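Enterotoxin type A (Staphylococcus aureus, PDB 1DYQ) activates the host immune system as a superantigen by binding MHC class II, partly through a zinc-dependent site, and T-cell receptors, and causes staphylococcal food poisoning. Local coordinates at residues P127-L132 / H226-L231; E142-N147 / L158-Y163; T22-L27 / N169-D174. The protein carries 3 engineered substitutions. All blocks are in the same frame, centred on the assembly; numbering follows the deposited sequence. Where two conformers were deposited one is given.

Contact 1 of 3, residues P127-L132 / H226-L231. With ZN (zinc ion), chain B.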
loop_
_atom_site.group_PDB
_atom_site.type_symbol
_atom_site.label_atom_id
_atom_site.label_comp_id
_atom_site.label_asym_id
_atom_site.label_seq_id
_atom_site.Cartn_x
_atom_site.Cartn_y
_atom_site.Cartn_z
ATOM N N PRO A 127 -2.619 16.452 -2.655
ATOM C CA PRO A 127 -2.331 16.899 -4.025
ATOM C C PRO A 127 -1.316 15.975 -4.684
ATOM O O PRO A 127 -0.374 15.494 -4.036
ATOM C CB PRO A 127 -1.783 18.296 -3.834
ATOM C CG PRO A 127 -2.221 18.735 -2.489
ATOM C CD PRO A 127 -2.264 17.445 -1.645
ATOM N N ILE A 128 -1.523 15.702 -5.962
ATOM C CA ILE A 128 -0.618 14.922 -6.768
ATOM C C ILE A 128 -0.037 15.720 -7.943
ATOM O O ILE A 128 -0.823 16.258 -8.747
ATOM C CB ILE A 128 -1.304 13.658 -7.351
ATOM C CG1 ILE A 128 -1.737 12.742 -6.206
ATOM C CG2 ILE A 128 -0.320 12.934 -8.273
ATOM C CD1 ILE A 128 -2.840 11.780 -6.538
ATOM N N ASN A 129 1.263 15.745 -8.048
ATOM C CA ASN A 129 1.914 16.272 -9.276
ATOM C C ASN A 129 2.252 15.037 -10.140
ATOM O O ASN A 129 3.022 14.194 -9.685
ATOM C CB ASN A 129 3.195 16.992 -8.936
ATOM C CG ASN A 129 3.002 18.167 -7.976
ATOM O OD1 ASN A 129 3.679 18.255 -6.957
ATOM N ND2 ASN A 129 2.053 19.021 -8.296
ATOM N N LEU A 130 1.664 14.952 -11.315
ATOM C CA LEU A 130 1.940 13.815 -12.186
ATOM C C LEU A 130 2.530 14.304 -13.524
ATOM O O LEU A 130 1.932 15.169 -14.164
ATOM C CB LEU A 130 0.690 12.988 -12.440
ATOM C CG LEU A 130 0.889 11.667 -13.193
ATOM C CD1 LEU A 130 -0.141 10.647 -12.720
ATOM C CD2 LEU A 130 0.677 11.865 -14.708
ATOM N N TRP A 131 3.619 13.707 -13.909
ATOM C CA TRP A 131 4.227 13.977 -15.222
ATOM C C TRP A 131 4.202 12.685 -16.048
ATOM O O TRP A 131 4.512 11.616 -15.509
ATOM C CB TRP A 131 5.642 14.483 -15.071
ATOM C CG TRP A 131 5.775 15.853 -14.473
ATOM C CD1 TRP A 131 5.797 17.033 -15.155
ATOM C CD2 TRP A 131 5.948 16.183 -13.090
ATOM N NE1 TRP A 131 5.962 18.084 -14.284
ATOM C CE2 TRP A 131 6.081 17.587 -13.001
ATOM C CE3 TRP A 131 6.033 15.440 -11.907
ATOM C CZ2 TRP A 131 6.243 18.247 -11.804
ATOM C CZ3 TRP A 131 6.199 16.098 -10.709
ATOM C CH2 TRP A 131 6.311 17.507 -10.657
ATOM N N LEU A 132 3.826 12.805 -17.310
ATOM C CA LEU A 132 3.888 11.664 -18.241
ATOM C C LEU A 132 4.836 12.034 -19.399
ATOM O O LEU A 132 4.535 13.001 -20.122
ATOM C CB LEU A 132 2.523 11.337 -18.766
ATOM C CG LEU A 132 2.414 10.344 -19.943
ATOM C CD1 LEU A 132 2.836 8.953 -19.464
ATOM C CD2 LEU A 132 0.982 10.338 -20.449
ATOM N N HIS A 226 2.469 16.132 -0.221
ATOM C CA HIS A 226 1.839 15.859 -1.534
ATOM C C HIS A 226 2.584 14.671 -2.160
ATOM O O HIS A 226 3.555 14.201 -1.593
ATOM C CB HIS A 226 1.875 17.083 -2.440
ATOM C CG HIS A 226 3.263 17.474 -2.807
ATOM N ND1 HIS A 226 4.006 18.379 -2.099
ATOM C CD2 HIS A 226 4.070 17.003 -3.798
ATOM C CE1 HIS A 226 5.214 18.488 -2.608
ATOM N NE2 HIS A 226 5.247 17.680 -3.623
ATOM N N ILE A 227 2.064 14.206 -3.280
ATOM C CA ILE A 227 2.636 13.037 -3.954
ATOM C C ILE A 227 3.107 13.473 -5.363
ATOM O O ILE A 227 2.359 14.160 -6.033
ATOM C CB ILE A 227 1.534 11.963 -4.086
ATOM C CG1 ILE A 227 1.329 11.323 -2.684
ATOM C CG2 ILE A 227 1.948 10.892 -5.085
ATOM C CD1 ILE A 227 0.071 10.464 -2.611
ATOM N N ASP A 228 4.238 12.922 -5.745
ATOM C CA ASP A 228 4.760 13.138 -7.091
ATOM C C ASP A 228 4.837 11.797 -7.833
ATOM O O ASP A 228 5.335 10.832 -7.269
ATOM C CB ASP A 228 6.177 13.722 -7.087
ATOM C CG ASP A 228 6.245 15.013 -6.316
ATOM O OD1 ASP A 228 5.460 15.941 -6.556
ATOM O OD2 ASP A 228 7.051 14.952 -5.352
ATOM N N ILE A 229 4.328 11.813 -9.045
ATOM C CA ILE A 229 4.334 10.607 -9.878
ATOM C C ILE A 229 5.003 10.929 -11.216
ATOM O O ILE A 229 4.583 11.922 -11.852
ATOM C CB ILE A 229 2.903 10.099 -10.076
ATOM C CG1 ILE A 229 2.345 9.608 -8.698
ATOM C CG2 ILE A 229 2.898 8.907 -11.034
ATOM C CD1 ILE A 229 0.889 9.238 -8.757
ATOM N N TYR A 230 5.994 10.185 -11.568
ATOM C CA TYR A 230 6.708 10.332 -12.851
ATOM C C TYR A 230 6.512 9.049 -13.674
ATOM O O TYR A 230 6.946 7.983 -13.220
ATOM C CB TYR A 230 8.201 10.532 -12.584
ATOM C CG TYR A 230 8.516 11.622 -11.587
ATOM C CD1 TYR A 230 8.611 11.352 -10.225
ATOM C CD2 TYR A 230 8.694 12.948 -12.003
ATOM C CE1 TYR A 230 8.858 12.346 -9.310
ATOM C CE2 TYR A 230 8.971 13.945 -11.087
ATOM C CZ TYR A 230 9.052 13.643 -9.755
ATOM O OH TYR A 230 9.307 14.628 -8.816
ATOM N N LEU A 231 5.871 9.173 -14.815
ATOM C CA LEU A 231 5.606 8.033 -15.685
ATOM C C LEU A 231 6.293 8.283 -17.061
ATOM O O LEU A 231 6.337 9.418 -17.499
ATOM C CB LEU A 231 4.132 7.854 -15.924
ATOM C CG LEU A 231 3.204 7.786 -14.689
ATOM C CD1 LEU A 231 1.771 7.718 -15.130
ATOM C CD2 LEU A 231 3.606 6.553 -13.865
HETATM ZN ZN ZN B . 7.153 16.954 -4.508
#

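Contact 2 of 3, residues E142-N147 / L158-Y163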
loop_
_atom_site.group_PDB
_atom_site.type_symbol
_atom_site.label_atom_id
_atom_site.label_comp_id
_atom_site.label_asym_id
_atom_site.label_seq_id
_atom_site.Cartn_x
_atom_site.Cartn_y
_atom_site.Cartn_z
ATOM N N GLU A 142 -9.502 14.742 -5.433
ATOM C CA GLU A 142 -10.022 13.720 -4.558
ATOM C C GLU A 142 -9.369 12.350 -4.772
ATOM O O GLU A 142 -9.843 11.388 -4.150
ATOM C CB GLU A 142 -11.531 13.505 -4.727
ATOM C CG GLU A 142 -12.340 14.616 -5.289
ATOM C CD GLU A 142 -12.138 14.864 -6.772
ATOM O OE1 GLU A 142 -12.479 13.987 -7.595
ATOM O OE2 GLU A 142 -11.622 15.955 -7.104
ATOM N N THR A 143 -8.429 12.221 -5.680
ATOM C CA THR A 143 -7.853 10.921 -6.011
ATOM C C THR A 143 -7.245 10.205 -4.816
ATOM O O THR A 143 -7.475 8.999 -4.644
ATOM C CB THR A 143 -6.773 11.074 -7.109
ATOM O OG1 THR A 143 -7.406 11.667 -8.268
ATOM C CG2 THR A 143 -6.203 9.740 -7.484
ATOM N N VAL A 144 -6.430 10.879 -4.041
ATOM C CA VAL A 144 -5.859 10.305 -2.810
ATOM C C VAL A 144 -6.313 11.144 -1.634
ATOM O O VAL A 144 -6.135 12.380 -1.659
ATOM C CB VAL A 144 -4.340 10.233 -2.862
ATOM C CG1 VAL A 144 -3.764 9.745 -1.534
ATOM C CG2 VAL A 144 -3.893 9.311 -3.999
ATOM N N LYS A 145 -6.926 10.541 -0.626
ATOM C CA LYS A 145 -7.425 11.312 0.502
ATOM C C LYS A 145 -7.217 10.532 1.798
ATOM O O LYS A 145 -7.188 9.283 1.755
ATOM C CB LYS A 145 -8.932 11.595 0.347
ATOM C CG LYS A 145 -9.740 10.335 0.167
ATOM C CD LYS A 145 -11.209 10.507 0.064
ATOM C CE LYS A 145 -11.646 11.361 -1.104
ATOM N NZ LYS A 145 -11.189 12.775 -0.929
ATOM N N THR A 146 -7.195 11.237 2.894
ATOM C CA THR A 146 -7.071 10.532 4.194
ATOM C C THR A 146 -7.708 11.350 5.286
ATOM O O THR A 146 -7.790 12.580 5.201
ATOM C CB THR A 146 -5.637 10.158 4.505
ATOM O OG1 THR A 146 -5.641 9.372 5.748
ATOM C CG2 THR A 146 -4.726 11.345 4.699
ATOM N N ASN A 147 -8.230 10.686 6.314
ATOM C CA ASN A 147 -8.705 11.380 7.503
ATOM C C ASN A 147 -7.683 11.296 8.629
ATOM O O ASN A 147 -7.922 11.769 9.748
ATOM C CB ASN A 147 -10.023 10.724 7.992
ATOM C CG ASN A 147 -11.129 10.780 6.976
ATOM O OD1 ASN A 147 -11.602 11.857 6.623
ATOM N ND2 ASN A 147 -11.562 9.617 6.493
ATOM N N LEU A 158 -1.795 2.597 -2.102
ATOM C CA LEU A 158 -2.911 1.836 -2.664
ATOM C C LEU A 158 -3.837 2.755 -3.456
ATOM O O LEU A 158 -4.303 2.415 -4.546
ATOM C CB LEU A 158 -3.679 1.132 -1.531
ATOM C CG LEU A 158 -2.938 -0.062 -0.909
ATOM C CD1 LEU A 158 -3.713 -0.515 0.359
ATOM C CD2 LEU A 158 -2.844 -1.207 -1.911
ATOM N N GLN A 159 -4.142 3.932 -2.890
ATOM C CA GLN A 159 -5.060 4.834 -3.572
ATOM C C GLN A 159 -4.403 5.375 -4.853
ATOM O O GLN A 159 -5.102 5.377 -5.884
ATOM C CB GLN A 159 -5.503 5.992 -2.705
ATOM C CG GLN A 159 -6.375 5.606 -1.506
ATOM C CD GLN A 159 -6.634 6.879 -0.668
ATOM O OE1 GLN A 159 -7.430 7.707 -1.094
ATOM N NE2 GLN A 159 -5.995 6.939 0.469
ATOM N N ALA A 160 -3.143 5.721 -4.764
ATOM C CA ALA A 160 -2.478 6.296 -5.969
ATOM C C ALA A 160 -2.364 5.294 -7.083
ATOM O O ALA A 160 -2.752 5.572 -8.230
ATOM C CB ALA A 160 -1.112 6.854 -5.594
ATOM N N ARG A 161 -1.933 4.050 -6.760
ATOM C CA ARG A 161 -1.788 3.065 -7.827
ATOM C C ARG A 161 -3.087 2.576 -8.374
ATOM O O ARG A 161 -3.153 2.221 -9.566
ATOM C CB ARG A 161 -0.892 1.898 -7.354
ATOM C CG ARG A 161 0.475 2.362 -6.891
ATOM C CD ARG A 161 1.492 1.225 -7.027
ATOM N NE ARG A 161 2.575 1.377 -6.110
ATOM C CZ ARG A 161 3.684 0.643 -6.037
ATOM N NH1 ARG A 161 3.927 -0.297 -6.941
ATOM N NH2 ARG A 161 4.549 0.844 -5.051
ATOM N N ARG A 162 -4.201 2.608 -7.626
ATOM C CA ARG A 162 -5.491 2.228 -8.160
ATOM C C ARG A 162 -5.901 3.221 -9.281
ATOM O O ARG A 162 -6.275 2.789 -10.348
ATOM C CB ARG A 162 -6.599 2.211 -7.111
ATOM C CG ARG A 162 -7.966 1.839 -7.679
ATOM C CD ARG A 162 -9.002 1.680 -6.545
ATOM N NE ARG A 162 -8.714 0.424 -5.853
ATOM C CZ ARG A 162 -9.012 -0.779 -6.296
ATOM N NH1 ARG A 162 -9.662 -0.968 -7.422
ATOM N NH2 ARG A 162 -8.590 -1.842 -5.590
ATOM N N TYR A 163 -5.593 4.492 -9.004
ATOM C CA TYR A 163 -5.859 5.529 -10.040
ATOM C C TYR A 163 -4.923 5.336 -11.216
ATOM O O TYR A 163 -5.403 5.475 -12.382
ATOM C CB TYR A 163 -5.656 6.910 -9.400
ATOM C CG TYR A 163 -5.691 8.039 -10.443
ATOM C CD1 TYR A 163 -6.881 8.455 -10.981
ATOM C CD2 TYR A 163 -4.491 8.600 -10.844
ATOM C CE1 TYR A 163 -6.895 9.477 -11.939
ATOM C CE2 TYR A 163 -4.504 9.607 -11.828
ATOM C CZ TYR A 163 -5.699 10.021 -12.334
ATOM O OH TYR A 163 -5.711 11.048 -13.279
HETATM O O HOH W 1 -9.592 7.216 -2.702
HETATM O O HOH W 2 -7.702 6.387 -5.948
#

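Contact 3 of 3, residues T22-L27 / N169-D174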
loop_
_atom_site.group_PDB
_atom_site.type_symbol
_atom_site.label_atom_id
_atom_site.label_comp_id
_atom_site.label_asym_id
_atom_site.label_seq_id
_atom_site.Cartn_x
_atom_site.Cartn_y
_atom_site.Cartn_z
ATOM N N THR A 22 4.119 -14.105 -14.115
ATOM C CA THR A 22 2.845 -13.624 -13.615
ATOM C C THR A 22 2.940 -12.252 -12.984
ATOM O O THR A 22 1.953 -11.757 -12.426
ATOM C CB THR A 22 2.333 -14.616 -12.517
ATOM O OG1 THR A 22 3.394 -14.788 -11.587
ATOM C CG2 THR A 22 1.999 -15.944 -13.190
ATOM N N ALA A 23 4.106 -11.613 -13.055
ATOM C CA ALA A 23 4.365 -10.371 -12.423
ATOM C C ALA A 23 3.349 -9.283 -12.670
ATOM O O ALA A 23 2.835 -8.701 -11.699
ATOM C CB ALA A 23 5.784 -9.859 -12.729
ATOM N N LEU A 24 3.016 -9.029 -13.930
ATOM C CA LEU A 24 2.090 -7.919 -14.233
ATOM C C LEU A 24 0.692 -8.231 -13.732
ATOM O O LEU A 24 -0.007 -7.391 -13.187
ATOM C CB LEU A 24 2.095 -7.696 -15.744
ATOM C CG LEU A 24 1.904 -6.298 -16.282
ATOM C CD1 LEU A 24 2.788 -5.284 -15.588
ATOM C CD2 LEU A 24 2.133 -6.274 -17.800
ATOM N N GLY A 25 0.297 -9.492 -13.926
ATOM C CA GLY A 25 -1.000 -9.958 -13.450
ATOM C C GLY A 25 -1.070 -9.836 -11.912
ATOM O O GLY A 25 -2.138 -9.466 -11.433
ATOM N N ASN A 26 -0.013 -10.200 -11.211
ATOM C CA ASN A 26 -0.018 -10.081 -9.750
ATOM C C ASN A 26 -0.090 -8.618 -9.316
ATOM O O ASN A 26 -0.789 -8.276 -8.372
ATOM C CB ASN A 26 1.154 -10.760 -9.099
ATOM C CG ASN A 26 1.139 -12.286 -9.256
ATOM O OD1 ASN A 26 0.035 -12.828 -9.435
ATOM N ND2 ASN A 26 2.284 -12.887 -9.132
ATOM N N LEU A 27 0.690 -7.752 -9.992
ATOM C CA LEU A 27 0.650 -6.330 -9.623
ATOM C C LEU A 27 -0.697 -5.721 -9.856
ATOM O O LEU A 27 -1.220 -4.927 -9.060
ATOM C CB LEU A 27 1.728 -5.568 -10.445
ATOM C CG LEU A 27 3.135 -5.667 -9.877
ATOM C CD1 LEU A 27 4.175 -5.412 -10.976
ATOM C CD2 LEU A 27 3.321 -4.731 -8.708
ATOM N N ASN A 169 -3.733 2.430 -17.218
ATOM C CA ASN A 169 -3.543 0.983 -17.437
ATOM C C ASN A 169 -2.153 0.544 -17.059
ATOM O O ASN A 169 -1.492 -0.289 -17.676
ATOM C CB ASN A 169 -3.826 0.616 -18.913
ATOM C CG ASN A 169 -5.208 1.010 -19.340
ATOM O OD1 ASN A 169 -6.189 0.837 -18.640
ATOM N ND2 ASN A 169 -5.308 1.566 -20.566
ATOM N N LEU A 170 -1.670 0.990 -15.883
ATOM C CA LEU A 170 -0.305 0.809 -15.467
ATOM C C LEU A 170 0.235 -0.601 -15.523
ATOM O O LEU A 170 1.347 -0.893 -15.965
ATOM C CB LEU A 170 -0.163 1.369 -14.023
ATOM C CG LEU A 170 1.215 1.317 -13.429
ATOM C CD1 LEU A 170 2.207 2.255 -14.135
ATOM C CD2 LEU A 170 1.166 1.678 -11.935
ATOM N N TYR A 171 -0.589 -1.548 -15.004
ATOM C CA TYR A 171 -0.151 -2.933 -14.936
ATOM C C TYR A 171 -0.830 -3.818 -15.938
ATOM O O TYR A 171 -0.835 -5.050 -15.807
ATOM C CB TYR A 171 -0.240 -3.443 -13.497
ATOM C CG TYR A 171 0.643 -2.718 -12.506
ATOM C CD1 TYR A 171 2.008 -2.576 -12.707
ATOM C CD2 TYR A 171 0.081 -2.155 -11.359
ATOM C CE1 TYR A 171 2.813 -1.907 -11.787
ATOM C CE2 TYR A 171 0.886 -1.507 -10.427
ATOM C CZ TYR A 171 2.233 -1.387 -10.651
ATOM O OH TYR A 171 3.027 -0.729 -9.741
ATOM N N ASN A 172 -1.375 -3.204 -17.005
ATOM C CA ASN A 172 -1.863 -3.983 -18.142
ATOM C C ASN A 172 -0.681 -4.402 -19.009
ATOM O O ASN A 172 0.366 -3.743 -19.026
ATOM C CB ASN A 172 -2.822 -3.169 -19.023
ATOM C CG ASN A 172 -4.246 -3.229 -18.546
ATOM O OD1 ASN A 172 -4.479 -3.651 -17.394
ATOM N ND2 ASN A 172 -5.198 -2.810 -19.363
ATOM N N SER A 173 -0.871 -5.460 -19.776
ATOM C CA SER A 173 0.139 -5.839 -20.773
ATOM C C SER A 173 0.201 -4.738 -21.847
ATOM O O SER A 173 -0.737 -3.979 -22.016
ATOM C CB SER A 173 -0.264 -7.157 -21.446
ATOM O OG SER A 173 -1.497 -7.003 -22.117
ATOM N N ASP A 174 1.285 -4.749 -22.609
ATOM C CA ASP A 174 1.410 -3.833 -23.749
ATOM C C ASP A 174 0.278 -4.048 -24.743
ATOM O O ASP A 174 -0.349 -3.053 -25.154
ATOM C CB ASP A 174 2.768 -3.964 -24.408
ATOM C CG ASP A 174 3.963 -3.582 -23.612
ATOM O OD1 ASP A 174 3.867 -2.889 -22.563
ATOM O OD2 ASP A 174 5.112 -3.949 -24.010
#

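Contact 1 of 3, residues P127-L132 / H226-L231
With CG of Trp-131 anti to its carbonyl carbon (chi1 -69°) and Tyr-230 turned the same way, both rings swing out on the same face of the sheet and run side by side. On that face too, CG of His-226 sits between its backbone N and carbonyl carbon (chi1 65°), the setting in which NE2 reaches the zinc. The planes of the aromatic pair are only 6° apart, but the centroids are 5.1 Å from each other, so the rings are slid apart with little overlap. The nearest atoms are Trp-131 CE3 and Tyr-230 CE2, 3.4 Å apart.

Beneath them, strand 128-132 and strand 226-231 are paired in parallel. Asn-129 is a two-way partner: its N donates to Ile-227 O at 2.8 Å, while Asn-129 O accepts from Ile-229 N, also at 2.8 Å. Trp-131 repeats the pattern with Ile-229 O and Leu-231 N. Pro-127, which has no N-H to give, contributes its O to Ile-227 N at 2.9 Å.

The other face is aliphatic. Leu-130 CD1 rests on Ile-229 CG2 at 3.9 Å, and Leu-130 and Leu-231 also meet Tyr-168 of helix 153-168.

On the aromatic side, zinc is bound by His-226 NE2 and Asp-228 OD2, each 2.2 Å from the metal, and His-188 of the adjoining strand adds the third protein ligand. This chemistry implies a metal site whose two same-strand ligands are positioned by a regularly hydrogen-bonded sheet, consistent with the zinc-dependent binding of MHC class II.

Contact 2 of 3, residues E142-N147 / L158-Y163
The helix of the beta-grasp domain meets the strand 145-148 region here, and the side-chain amide of Gln-159 forms the polar clasp between them. Gln-159 grips both backbone polar atoms of Lys-145: OE1 accepts from Lys-145 N at 2.9 Å with an N-H...O angle of 166°, and NE2 donates to Lys-145 O at 2.9 Å with an angle of 153°. The amide therefore offers the strand a donor and an acceptor, much as another strand's backbone would. The fit is not flat, since Lys-145 N lies 30° from the carbonyl plane of Gln-159. The side chain is extended beyond CG, which lets its end span the distance from helix to strand. NE2 is held a second time by Glu-155 O, one helical turn earlier, which helps fix the rotation of the amide.

Beside the amide, a water donates to Thr-143 O at 2.9 Å and to Gln-159 O at 2.8 Å, bridging loop carbonyl and helix carbonyl.

Around this polar patch the packing is apolar. Val-144 CG2 reaches Ala-160 CB at 4.0 Å. Thr-143 sets its methyl CG2 against the base of the Tyr-163 side chain, 3.5 Å from Tyr-163 CG, the two side chains crossing at about a right angle. Its hydroxyl OG1 is bonded to Pro-140 O.

Because Val-144 and Thr-146 also bond to Val-126 and Lys-124 of strand 119-132, the contact docks helix 153-168 on the sheet, the helix-across-mixed-sheet layout that defines the beta-grasp fold.

Contact 3 of 3, residues T22-L27 / N169-D174
Leu-27 and Tyr-171 form the tight part of this contact. Leu-27 CB stands over the centre of the Tyr-171 ring, 3.7 Å from its centroid and 12° off the ring normal, a CH-pi contact. Leu-27 CD1 extends the cover, reaching Tyr-171 CE1 at 3.8 Å. Leu-170 CD2 lies on the opposite face of the ring, offset toward its rim, so the tyrosine is sandwiched between aliphatic groups. The hydroxyl of this buried tyrosine bonds to Leu-199 O.

Leu-24 also covers the turn, but it is modelled in two conformers, so its atomic contacts are less certain; in the one given, CD1 approaches the edge of the Tyr-171 ring, 4.0 Å from Tyr-171 CD1. The loose side lies at Asn-172 and Ser-173, both partly exposed: Ser-173 contributes little area, and the CB of Asn-172 points away from the helix. No hydrogen bond joins the two segments.

Asn-169, with positive phi, leaves helix 153-168 and opens a type I beta turn from Asn-169 to Asn-172, closed by Asn-172 N to Asn-169 O at 3.0 Å. The contact is thus a helix-to-turn packing, by which the N-terminal helix lies against the beta-grasp domain, as in other staphylococcal superantigens.

How the contacts relate
All three contacts are partly buried, but contact 2 lies deepest, its centre about 10 Å from the chain's centre against about 17 and 16 Å for contacts 1 and 3. Contact 1 joins two central strands of the beta-grasp sheet by regular backbone bonds; contact 2 shares that sheet but ties it to helix 153-168 through a side-chain amide and water. They touch at Ile-128 CD1 and Val-144 CG2, 3.7 Å apart, so they draw on one apolar layer. Contact 3 lies off the sheet, joining helix 23-32 to the turn after helix 153-168, mainly by aliphatic-aromatic packing. It meets contact 2 through a probable hydrogen bond, Arg-161 NH1 to Tyr-171 OH at 3.0 Å.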